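Local coordinates for protein beta-N-acetylhexosaminidase (Arthrobacter aurescens, PDB 3RCN) that probably hydrolyses terminal non-reducing N-acetyl-D-hexosamine residues in N-acetyl-beta-D-hexosaminides, as a member of glycoside hydrolase family 20, at residues R81-D86 and R129-D134; Q107-A112 and W125-V130; W182-N187 and Y221-L226. One frame throughout, in Å; residues are numbered along the deposited sequence.

How the interactions relate
Interactions 1 and 2 adjoin in the smaller family-20 domain, their centres about 12 Å apart, and both use strand 125-134. Interaction 1 is strand pairing inside a mixed sheet, with a polar, partly exposed face and an apolar one. Interaction 2 lays the end of helix 95-109 on the apolar face without one hydrogen bond between its segments; L82 meets L108 where the two adjoin. Interaction 3 stands apart in the catalytic barrel domain, its centre about 40 Å or more from the others. It is the most buried of the three, and there backbone and amide hydrogen bonds, rather than a sheet or an apolar layer, fasten a loop to a helix start.

Interaction 1: R81-D86 and R129-D134; sequences RLEVSD and RVSVED
L82 and V132 are a hydrogen-bonded pair of two strands running 177° apart: L82 N gives to V132 O (2.7 Å), and V132 N gives to L82 O (2.8 Å). The next bond runs from V84 N to V130 O (3.0 Å). Between these bonds S131 CA makes a CA-H...O contact with L82 O (3.4 Å).

The polar side chains share one face. S131 OG gives a weak hydrogen bond to E83 OE1 (3.2 Å); the E83 chain bends at chi2 (60°), which brings its carboxylate over to the partner strand. R81 and E133 lie alongside each other, CG to CG 3.5 Å, but their guanidinium and carboxylate planes are 84° apart and the charges do not join; R81 NH1 makes its salt bridge to D72.

The apolar groups lie on the reverse face, where V84 CG2 touches V130 CG2 (3.6 Å) and L82 CB faces V132 CB (4.2 Å).

Both strands are internal to the six-stranded sheet of the family's domain 2. Strand 88-92 continues it beyond 80-84, strand 16-26 beyond 125-134, and helix 95-109 packs on the apolar face through T104 and L108.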
# COMPACT_ATOMS: atom_id res chain seq x y z
N ARG A 81 27.96 -11.17 11.68
CA ARG A 81 28.94 -11.70 10.76
C ARG A 81 28.19 -12.62 9.80
O ARG A 81 27.30 -13.37 10.23
CB ARG A 81 30.00 -12.46 11.55
CG ARG A 81 31.29 -12.71 10.79
CD ARG A 81 32.38 -13.19 11.73
NE ARG A 81 31.96 -14.38 12.47
CZ ARG A 81 31.75 -14.41 13.79
NH1 ARG A 81 31.94 -13.31 14.51
NH2 ARG A 81 31.37 -15.53 14.38
N LEU A 82 28.50 -12.55 8.51
CA LEU A 82 27.82 -13.41 7.53
C LEU A 82 28.79 -14.24 6.70
O LEU A 82 29.69 -13.72 6.03
CB LEU A 82 26.87 -12.59 6.64
CG LEU A 82 26.38 -13.18 5.32
CD1 LEU A 82 25.92 -14.60 5.48
CD2 LEU A 82 25.26 -12.33 4.77
N GLU A 83 28.59 -15.55 6.73
CA GLU A 83 29.54 -16.48 6.15
C GLU A 83 28.87 -17.42 5.16
O GLU A 83 27.88 -18.08 5.49
CB GLU A 83 30.21 -17.27 7.27
CG GLU A 83 31.30 -18.20 6.79
CD GLU A 83 32.42 -17.45 6.10
OE1 GLU A 83 32.75 -16.32 6.55
OE2 GLU A 83 32.96 -17.99 5.11
N VAL A 84 29.42 -17.49 3.95
CA VAL A 84 28.90 -18.36 2.89
C VAL A 84 29.90 -19.47 2.50
O VAL A 84 31.02 -19.21 2.07
CB VAL A 84 28.48 -17.54 1.66
CG1 VAL A 84 27.40 -18.27 0.88
CG2 VAL A 84 27.97 -16.18 2.11
N SER A 85 29.42 -20.70 2.59
CA SER A 85 30.19 -21.92 2.80
C SER A 85 29.35 -23.03 2.20
O SER A 85 28.57 -22.79 1.28
CB SER A 85 30.42 -22.21 4.28
OG SER A 85 31.41 -21.36 4.81
N ASP A 86 29.61 -24.27 2.61
CA ASP A 86 28.63 -25.34 2.42
C ASP A 86 27.22 -24.92 2.93
O ASP A 86 26.20 -25.53 2.55
CB ASP A 86 29.09 -26.62 3.11
CG ASP A 86 29.10 -26.50 4.64
OD1 ASP A 86 29.95 -25.76 5.18
OD2 ASP A 86 28.27 -27.17 5.30
N ARG A 129 29.81 -16.78 -2.63
CA ARG A 129 30.46 -17.11 -1.37
C ARG A 129 31.25 -15.90 -0.88
O ARG A 129 32.15 -15.42 -1.57
CB ARG A 129 31.35 -18.35 -1.50
CG ARG A 129 30.55 -19.64 -1.65
CD ARG A 129 31.41 -20.87 -1.43
NE ARG A 129 30.65 -22.10 -1.61
CZ ARG A 129 30.36 -22.64 -2.80
NH1 ARG A 129 30.78 -22.04 -3.91
NH2 ARG A 129 29.67 -23.77 -2.88
N VAL A 130 30.89 -15.41 0.30
CA VAL A 130 31.52 -14.23 0.87
C VAL A 130 31.65 -14.33 2.38
O VAL A 130 31.00 -15.15 3.04
CB VAL A 130 30.71 -12.94 0.59
CG1 VAL A 130 30.54 -12.72 -0.88
CG2 VAL A 130 29.35 -13.01 1.28
N SER A 131 32.50 -13.47 2.94
CA SER A 131 32.57 -13.27 4.37
C SER A 131 32.30 -11.80 4.62
O SER A 131 32.97 -10.94 4.04
CB SER A 131 33.95 -13.63 4.90
OG SER A 131 34.46 -14.79 4.25
N VAL A 132 31.31 -11.51 5.46
CA VAL A 132 30.99 -10.13 5.81
C VAL A 132 31.00 -9.92 7.33
O VAL A 132 30.49 -10.75 8.08
CB VAL A 132 29.61 -9.71 5.29
CG1 VAL A 132 29.37 -8.22 5.53
CG2 VAL A 132 29.47 -10.05 3.82
N GLU A 133 31.58 -8.81 7.76
CA GLU A 133 31.51 -8.41 9.16
C GLU A 133 30.99 -6.99 9.25
O GLU A 133 31.52 -6.08 8.61
CB GLU A 133 32.88 -8.54 9.83
CG GLU A 133 33.28 -9.97 10.12
CD GLU A 133 34.72 -10.10 10.58
OE1 GLU A 133 35.28 -9.10 11.07
OE2 GLU A 133 35.29 -11.21 10.43
N ASP A 134 29.95 -6.79 10.06
CA ASP A 134 29.18 -5.56 9.99
C ASP A 134 28.63 -5.09 11.34
O ASP A 134 28.19 -5.89 12.16
CB ASP A 134 28.01 -5.77 9.02
CG ASP A 134 27.67 -4.52 8.24
OD1 ASP A 134 28.28 -3.46 8.52
OD2 ASP A 134 26.80 -4.59 7.36

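Interaction 2: Q107-A112 and W125-V130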
# COMPACT_ATOMS: atom_id res chain seq x y z
N GLN A 107 19.91 -8.98 -0.12
CA GLN A 107 20.65 -8.23 -1.13
C GLN A 107 21.61 -9.13 -1.92
O GLN A 107 21.74 -8.97 -3.13
CB GLN A 107 21.40 -7.05 -0.52
CG GLN A 107 20.50 -6.01 0.11
CD GLN A 107 21.16 -4.65 0.20
OE1 GLN A 107 22.37 -4.51 -0.02
NE2 GLN A 107 20.37 -3.63 0.52
N LEU A 108 22.26 -10.06 -1.23
CA LEU A 108 23.16 -11.02 -1.90
C LEU A 108 22.45 -11.95 -2.92
O LEU A 108 23.04 -12.35 -3.93
CB LEU A 108 23.92 -11.86 -0.87
CG LEU A 108 25.10 -11.21 -0.14
CD1 LEU A 108 25.67 -12.19 0.86
CD2 LEU A 108 26.19 -10.75 -1.11
N LEU A 109 21.19 -12.29 -2.65
CA LEU A 109 20.40 -13.13 -3.55
C LEU A 109 19.88 -12.38 -4.77
O LEU A 109 19.57 -13.00 -5.79
CB LEU A 109 19.23 -13.78 -2.81
CG LEU A 109 19.61 -14.76 -1.70
CD1 LEU A 109 18.50 -14.90 -0.68
CD2 LEU A 109 19.99 -16.13 -2.26
N GLY A 110 19.79 -11.05 -4.67
CA GLY A 110 19.32 -10.22 -5.77
C GLY A 110 17.91 -9.67 -5.57
O GLY A 110 17.20 -10.12 -4.67
N PRO A 111 17.51 -8.69 -6.40
CA PRO A 111 16.24 -7.97 -6.24
C PRO A 111 15.00 -8.86 -6.21
O PRO A 111 13.99 -8.43 -5.63
CB PRO A 111 16.20 -7.05 -7.47
CG PRO A 111 17.61 -6.87 -7.85
CD PRO A 111 18.26 -8.20 -7.57
N ALA A 112 15.04 -10.05 -6.81
CA ALA A 112 13.83 -10.89 -6.83
C ALA A 112 13.51 -11.41 -5.44
O ALA A 112 12.39 -11.82 -5.14
CB ALA A 112 13.96 -12.03 -7.82
N TRP A 125 18.54 -20.76 -6.55
CA TRP A 125 19.03 -19.40 -6.44
C TRP A 125 20.45 -19.58 -6.00
O TRP A 125 20.82 -20.61 -5.45
CB TRP A 125 18.28 -18.62 -5.38
CG TRP A 125 16.84 -18.39 -5.66
CD1 TRP A 125 15.95 -19.29 -6.13
CD2 TRP A 125 16.12 -17.16 -5.47
NE1 TRP A 125 14.70 -18.70 -6.26
CE2 TRP A 125 14.79 -17.39 -5.86
CE3 TRP A 125 16.48 -15.89 -5.02
CZ2 TRP A 125 13.81 -16.40 -5.80
CZ3 TRP A 125 15.50 -14.91 -4.96
CH2 TRP A 125 14.19 -15.17 -5.35
N SER A 126 21.27 -18.57 -6.23
CA SER A 126 22.64 -18.66 -5.80
C SER A 126 23.08 -17.49 -4.95
O SER A 126 22.80 -16.33 -5.27
CB SER A 126 23.54 -18.85 -7.00
OG SER A 126 23.28 -20.11 -7.58
N VAL A 127 23.77 -17.80 -3.86
CA VAL A 127 24.45 -16.80 -3.06
C VAL A 127 25.95 -16.89 -3.30
O VAL A 127 26.56 -17.92 -3.07
CB VAL A 127 24.21 -17.03 -1.56
CG1 VAL A 127 23.12 -16.11 -1.05
CG2 VAL A 127 23.85 -18.49 -1.30
N PRO A 128 26.55 -15.79 -3.80
CA PRO A 128 28.01 -15.79 -3.96
C PRO A 128 28.68 -16.09 -2.62
O PRO A 128 28.15 -15.69 -1.59
CB PRO A 128 28.30 -14.36 -4.41
CG PRO A 128 27.07 -13.57 -4.10
CD PRO A 128 25.94 -14.52 -4.21
N ARG A 129 29.81 -16.78 -2.63
CA ARG A 129 30.46 -17.11 -1.37
C ARG A 129 31.25 -15.90 -0.88
O ARG A 129 32.15 -15.42 -1.57
CB ARG A 129 31.35 -18.35 -1.50
CG ARG A 129 30.55 -19.64 -1.65
CD ARG A 129 31.41 -20.87 -1.43
NE ARG A 129 30.65 -22.10 -1.61
CZ ARG A 129 30.36 -22.64 -2.80
NH1 ARG A 129 30.78 -22.04 -3.91
NH2 ARG A 129 29.67 -23.77 -2.88
N VAL A 130 30.89 -15.41 0.30
CA VAL A 130 31.52 -14.23 0.87
C VAL A 130 31.65 -14.33 2.38
O VAL A 130 31.00 -15.15 3.04
CB VAL A 130 30.71 -12.94 0.59
CG1 VAL A 130 30.54 -12.72 -0.88
CG2 VAL A 130 29.35 -13.01 1.28
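L108 and L109, at the end of a helix, rest on V127, P128 and V130 of a strand. From L108 the chain leaves the helix and turns as far as A112, and this course, taken end to end, points 159° away from that of residues 125-130. No hydrogen bond joins the two segments; the contact is almost wholly apolar.

Aliphatic contacts make up its centre. L108 divides its two methyls: CD1 meets V130 CG2 tip to tip at 3.8 Å, while CD2 lies by the ring of P128, 4.2 Å from CG. The L108 backbone takes part as well, its carbonyl O being 3.6 Å from P128 CD. L109 slants across V127, with CD2 against V127 CG1 (3.4 Å) and CG a little farther from the same methyl.

The indole of W125 supplies the aromatic part. CG stands anti to the carbonyl carbon (chi1 -64°), and the ring reaches past L109 to A112. Two groups touch its edge: L109 CB is 4.1 Å from CE3, and A112 O lies in the ring plane, 3.8 Å from CH2. A112 CB sits off that plane, 4.0 Å from CH2.

The turn that carries A112 to the indole begins at G110, the first residue to leave helical angles. Its phi of 106° would drive a CB into the carbonyl O of L109, which leaves room for glycine alone. G110 N still bonds back to Q107 O.

The pairing fixes the end of helix 95-109 over the sheet. Strand 16-26 runs beside 125-134 and touches L109 through L26, while S126 OG bonds to E25. Helix 39-53 adds L49 against L109 and T53 against W125, whose ring also meets W55 edge-to-face. Helix 491-508 packs against Q107 and P111.

Interaction 3: W182-N187 and Y221-L226; sequences WRMQIN and YTQDDL
This is a buried loop-to-helix contact in the catalytic barrel of the TIM-barrel clan: R183, M184 and Q185, in the excursion that follows barrel strand 171-178, meet residues 221-226 at the start of helix 223-235. A single backbone bridge joins the two. Y221 N gives to R183 O (2.8 Å), and Q185 N gives to Y221 O (3.2 Å), nearly in line with that carbonyl. T222 is the N-cap of a capping box: D225 N gives to T222 OG1 and T222 N to D225 OD1, both at 3.0 Å. D225 OD2 forms a salt bridge to R115 of the second subunit.

Selenomethionine M184 has CG anti to the backbone N (chi1 -174°) and runs extended beyond it, which carries it obliquely across L226 CD1; I304 packs against both. R183 CB touches the Y221 ring at CE2 (4.0 Å), while Y221 OH bonds to M152 O.

A leucine in place of Q223 would probably cost Q185 O its amide N-H and E300 one of its donors, N187 N remaining, and lose the side-chain tie between loop and first helical turn. Q223 NE2 meets Q185 O at 2.7 Å, the N-H...O angle 172° and the oxygen in the Q223 amide plane.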
# COMPACT_ATOMS: atom_id res chain seq x y z
N TRP A 182 -5.18 15.80 13.29
CA TRP A 182 -4.81 14.98 14.43
C TRP A 182 -5.11 13.50 14.07
O TRP A 182 -6.25 13.14 13.80
CB TRP A 182 -5.63 15.41 15.66
CG TRP A 182 -5.37 14.59 16.90
CD1 TRP A 182 -5.75 13.30 17.12
CD2 TRP A 182 -4.68 15.01 18.09
NE1 TRP A 182 -5.33 12.88 18.36
CE2 TRP A 182 -4.67 13.92 18.98
CE3 TRP A 182 -4.06 16.21 18.49
CZ2 TRP A 182 -4.07 13.98 20.24
CZ3 TRP A 182 -3.46 16.27 19.74
CH2 TRP A 182 -3.46 15.15 20.60
N ARG A 183 -4.07 12.67 14.02
CA ARG A 183 -4.21 11.32 13.46
C ARG A 183 -4.42 10.20 14.47
O ARG A 183 -4.57 9.04 14.10
CB ARG A 183 -3.01 10.97 12.59
CG ARG A 183 -2.72 11.94 11.48
CD ARG A 183 -3.94 12.26 10.66
NE ARG A 183 -3.63 13.29 9.68
CZ ARG A 183 -4.56 14.04 9.09
NH1 ARG A 183 -5.84 13.85 9.40
NH2 ARG A 183 -4.22 14.99 8.22
N MSE A 184 -4.40 10.51 15.75
CA MSE A 184 -4.47 9.43 16.72
C MSE A 184 -5.76 9.40 17.53
O MSE A 184 -6.12 10.36 18.20
CB MSE A 184 -3.25 9.45 17.63
CG MSE A 184 -3.22 8.25 18.55
SE MSE A 184 -1.96 8.42 20.01
CE MSE A 184 -2.36 6.74 20.92
N GLN A 185 -6.45 8.28 17.46
CA GLN A 185 -7.70 8.12 18.17
C GLN A 185 -7.44 8.03 19.67
O GLN A 185 -6.61 7.22 20.12
CB GLN A 185 -8.41 6.87 17.68
CG GLN A 185 -9.49 6.35 18.59
CD GLN A 185 -10.02 5.01 18.10
OE1 GLN A 185 -11.13 4.93 17.55
NE2 GLN A 185 -9.23 3.94 18.29
N ILE A 186 -8.13 8.88 20.43
CA ILE A 186 -8.04 8.89 21.89
C ILE A 186 -9.43 8.61 22.44
O ILE A 186 -10.39 9.31 22.14
CB ILE A 186 -7.56 10.24 22.45
CG1 ILE A 186 -6.21 10.63 21.87
CG2 ILE A 186 -7.45 10.18 23.95
CD1 ILE A 186 -5.08 9.73 22.29
N ASN A 187 -9.53 7.56 23.26
CA ASN A 187 -10.81 7.07 23.74
C ASN A 187 -11.55 8.08 24.62
O ASN A 187 -12.77 8.16 24.57
CB ASN A 187 -10.62 5.75 24.50
CG ASN A 187 -10.14 4.60 23.60
OD1 ASN A 187 -10.49 4.52 22.41
ND2 ASN A 187 -9.34 3.70 24.18
N TYR A 221 -5.50 6.93 12.56
CA TYR A 221 -5.26 5.58 13.00
C TYR A 221 -6.05 5.28 14.26
O TYR A 221 -6.18 6.13 15.12
CB TYR A 221 -3.77 5.37 13.22
CG TYR A 221 -2.95 5.92 12.07
CD1 TYR A 221 -2.92 5.27 10.84
CD2 TYR A 221 -2.24 7.10 12.20
CE1 TYR A 221 -2.17 5.77 9.78
CE2 TYR A 221 -1.49 7.61 11.16
CZ TYR A 221 -1.46 6.95 9.95
OH TYR A 221 -0.72 7.46 8.91
N THR A 222 -6.63 4.09 14.34
CA THR A 222 -7.31 3.67 15.54
C THR A 222 -6.21 3.14 16.41
O THR A 222 -5.06 3.05 15.97
CB THR A 222 -8.25 2.49 15.29
OG1 THR A 222 -7.48 1.36 14.86
CG2 THR A 222 -9.31 2.83 14.24
N GLN A 223 -6.55 2.74 17.62
CA GLN A 223 -5.53 2.29 18.55
C GLN A 223 -5.00 0.95 18.09
O GLN A 223 -3.80 0.67 18.19
CB GLN A 223 -6.06 2.25 19.98
CG GLN A 223 -6.72 3.56 20.40
CD GLN A 223 -6.38 4.00 21.83
OE1 GLN A 223 -6.22 3.16 22.73
NE2 GLN A 223 -6.27 5.30 22.04
N ASP A 224 -5.89 0.13 17.54
CA ASP A 224 -5.50 -1.15 16.98
C ASP A 224 -4.58 -1.00 15.77
O ASP A 224 -3.70 -1.83 15.55
CB ASP A 224 -6.72 -1.97 16.62
CG ASP A 224 -7.26 -2.74 17.80
OD1 ASP A 224 -6.47 -2.97 18.74
OD2 ASP A 224 -8.45 -3.13 17.78
N ASP A 225 -4.80 0.06 14.99
CA ASP A 225 -3.96 0.35 13.84
C ASP A 225 -2.56 0.74 14.30
O ASP A 225 -1.56 0.30 13.72
CB ASP A 225 -4.55 1.49 13.00
CG ASP A 225 -5.87 1.11 12.34
OD1 ASP A 225 -6.68 2.04 12.12
OD2 ASP A 225 -6.11 -0.08 12.02
N LEU A 226 -2.49 1.57 15.34
CA LEU A 226 -1.20 1.99 15.87
C LEU A 226 -0.47 0.82 16.49
O LEU A 226 0.72 0.65 16.28
CB LEU A 226 -1.39 3.13 16.87
CG LEU A 226 -1.94 4.39 16.21
CD1 LEU A 226 -2.41 5.39 17.24
CD2 LEU A 226 -0.89 4.98 15.32